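Local coordinates for protein lectin (Trichosanthes anguina, PDB 4HR6) that forms part of a three-chain, nontoxic seed lectin related to type II ribosome-inactivating proteins, whose sugar binding probably resides in its beta-trefoil chain, at residues I16-D21 with L105-I110. Residues are numbered along the deposited sequence; the frame is centred on the assembly and turned at random.
Sequences ITLAID and LSFLVI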
loop_
_atom_site.group_PDB
_atom_site.type_symbol
_atom_site.label_atom_id
_atom_site.label_comp_id
_atom_site.label_asym_id
_atom_site.label_seq_id
_atom_site.Cartn_x
_atom_site.Cartn_y
_atom_site.Cartn_z
ATOM N N ILE B 16 2.574 -20.985 -23.730
ATOM C CA ILE B 16 2.823 -21.878 -22.603
ATOM C C ILE B 16 1.687 -21.758 -21.596
ATOM O O ILE B 16 1.037 -20.724 -21.514
ATOM C CB ILE B 16 4.147 -21.585 -21.903
ATOM C CG1 ILE B 16 4.127 -20.213 -21.214
ATOM C CG2 ILE B 16 5.305 -21.682 -22.902
ATOM C CD1 ILE B 16 5.376 -19.946 -20.407
ATOM N N THR B 17 1.440 -22.834 -20.857
ATOM C CA THR B 17 0.464 -22.814 -19.793
ATOM C C THR B 17 1.196 -22.999 -18.479
ATOM O O THR B 17 1.899 -23.983 -18.281
ATOM C CB THR B 17 -0.572 -23.929 -19.954
ATOM O OG1 THR B 17 -1.324 -23.688 -21.134
ATOM C CG2 THR B 17 -1.532 -23.945 -18.784
ATOM N N LEU B 18 0.971 -22.064 -17.573
ATOM C CA LEU B 18 1.660 -22.016 -16.314
ATOM C C LEU B 18 0.668 -22.297 -15.186
ATOM O O LEU B 18 -0.424 -21.720 -15.153
ATOM C CB LEU B 18 2.268 -20.637 -16.195
ATOM C CG LEU B 18 3.054 -20.286 -14.955
ATOM C CD1 LEU B 18 4.403 -20.969 -14.969
ATOM C CD2 LEU B 18 3.197 -18.772 -14.931
ATOM N N ALA B 19 1.042 -23.193 -14.276
ATOM C CA ALA B 19 0.154 -23.612 -13.192
ATOM C C ALA B 19 0.627 -23.035 -11.868
ATOM O O ALA B 19 1.810 -23.080 -11.543
ATOM C CB ALA B 19 0.077 -25.137 -13.112
ATOM N N ILE B 20 -0.315 -22.483 -11.121
ATOM C CA ILE B 20 -0.023 -21.732 -9.912
ATOM C C ILE B 20 -0.805 -22.327 -8.760
ATOM O O ILE B 20 -2.007 -22.520 -8.871
ATOM C CB ILE B 20 -0.430 -20.247 -10.071
ATOM C CG1 ILE B 20 0.672 -19.459 -10.771
ATOM C CG2 ILE B 20 -0.678 -19.591 -8.724
ATOM C CD1 ILE B 20 0.741 -19.682 -12.251
ATOM N N ASP B 21 -0.106 -22.605 -7.666
ATOM C CA ASP B 21 -0.700 -23.088 -6.423
ATOM C C ASP B 21 -1.358 -21.896 -5.738
ATOM O O ASP B 21 -0.664 -20.980 -5.357
ATOM C CB ASP B 21 0.417 -23.653 -5.544
ATOM C CG ASP B 21 -0.099 -24.391 -4.294
ATOM O OD1 ASP B 21 -1.255 -24.183 -3.878
ATOM O OD2 ASP B 21 0.680 -25.182 -3.721
ATOM N N LEU B 105 16.548 -18.233 -15.687
ATOM C CA LEU B 105 16.452 -16.822 -16.037
ATOM C C LEU B 105 15.054 -16.467 -16.516
ATOM O O LEU B 105 14.472 -15.470 -16.073
ATOM C CB LEU B 105 17.459 -16.500 -17.138
ATOM C CG LEU B 105 17.535 -15.020 -17.516
ATOM C CD1 LEU B 105 18.495 -14.328 -16.564
ATOM C CD2 LEU B 105 17.965 -14.836 -18.973
ATOM N N SER B 106 14.515 -17.290 -17.410
ATOM C CA SER B 106 13.198 -17.029 -17.985
ATOM C C SER B 106 12.108 -17.085 -16.916
ATOM O O SER B 106 11.215 -16.249 -16.928
ATOM C CB SER B 106 12.913 -17.969 -19.154
ATOM O OG SER B 106 13.968 -17.913 -20.110
ATOM N N PHE B 107 12.215 -18.027 -15.970
ATOM C CA PHE B 107 11.278 -18.069 -14.847
ATOM C C PHE B 107 11.337 -16.787 -13.985
ATOM O O PHE B 107 10.318 -16.243 -13.597
ATOM C CB PHE B 107 11.505 -19.309 -13.968
ATOM C CG PHE B 107 10.743 -20.526 -14.428
ATOM C CD1 PHE B 107 11.400 -21.712 -14.699
ATOM C CD2 PHE B 107 9.369 -20.480 -14.582
ATOM C CE1 PHE B 107 10.689 -22.838 -15.116
ATOM C CE2 PHE B 107 8.654 -21.598 -15.007
ATOM C CZ PHE B 107 9.316 -22.771 -15.270
ATOM N N LEU B 108 12.533 -16.313 -13.699
ATOM C CA LEU B 108 12.705 -15.064 -12.948
ATOM C C LEU B 108 11.969 -13.869 -13.592
ATOM O O LEU B 108 11.283 -13.091 -12.912
ATOM C CB LEU B 108 14.185 -14.771 -12.813
ATOM C CG LEU B 108 14.920 -14.958 -11.483
ATOM C CD1 LEU B 108 14.135 -15.663 -10.413
ATOM C CD2 LEU B 108 16.281 -15.615 -11.705
ATOM N N VAL B 109 12.061 -13.763 -14.909
ATOM C CA VAL B 109 11.339 -12.729 -15.629
ATOM C C VAL B 109 9.828 -12.891 -15.489
ATOM O O VAL B 109 9.105 -11.952 -15.121
ATOM C CB VAL B 109 11.734 -12.728 -17.119
ATOM C CG1 VAL B 109 10.897 -11.735 -17.890
ATOM C CG2 VAL B 109 13.220 -12.400 -17.285
ATOM N N ILE B 110 9.349 -14.098 -15.782
ATOM C CA ILE B 110 7.928 -14.361 -15.855
ATOM C C ILE B 110 7.278 -14.240 -14.474
ATOM O O ILE B 110 6.236 -13.616 -14.332
ATOM C CB ILE B 110 7.662 -15.748 -16.471
ATOM C CG1 ILE B 110 7.948 -15.713 -17.967
ATOM C CG2 ILE B 110 6.219 -16.167 -16.240
ATOM C CD1 ILE B 110 8.273 -17.059 -18.557
#
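Leu18 meets Phe107 and Ile110 in a buried, wholly apolar contact between the N-terminal mixed beta-sheet and helix 103-119, which packs over one face of that sheet. The axes of the short strand and helix segments stay 12.8 Å apart and run at 69° to each other, and no hydrogen bond joins them, so side-chain ends alone bridge the gap.

Leu18 divides its two methyls between the helical residues. CD2 lies 4.2 Å from Ile110 CG2, the two side chains passing alongside one another and pointing opposite ways, while CD1 approaches the rim of the Phe107 ring rather than its face, 4.3 Å from CE2. Setting CG anti to the backbone N (chi1 180°) extends Leu18 off the strand and lets its fork reach both partners. In Ile110 it is the CG2 branch that faces Leu18; the longer branch ends in CD1, which makes a looser 4.5 Å contact with Ile16 CD1, two residues earlier on the same side of the strand.

Helix 85-96 flanks this layer, with Leu95 touching both Ile16 and Phe107 and Leu88 touching Ile110. Leu8 of the adjoining strand 3-9 also meets Ile110, and Phe41 packs against the Phe107 ring. A helix packed across a face of a mixed sheet through an apolar core is consistent with the N-terminal region of the ribosome-inactivating-protein fold, in which helices cover such a sheet.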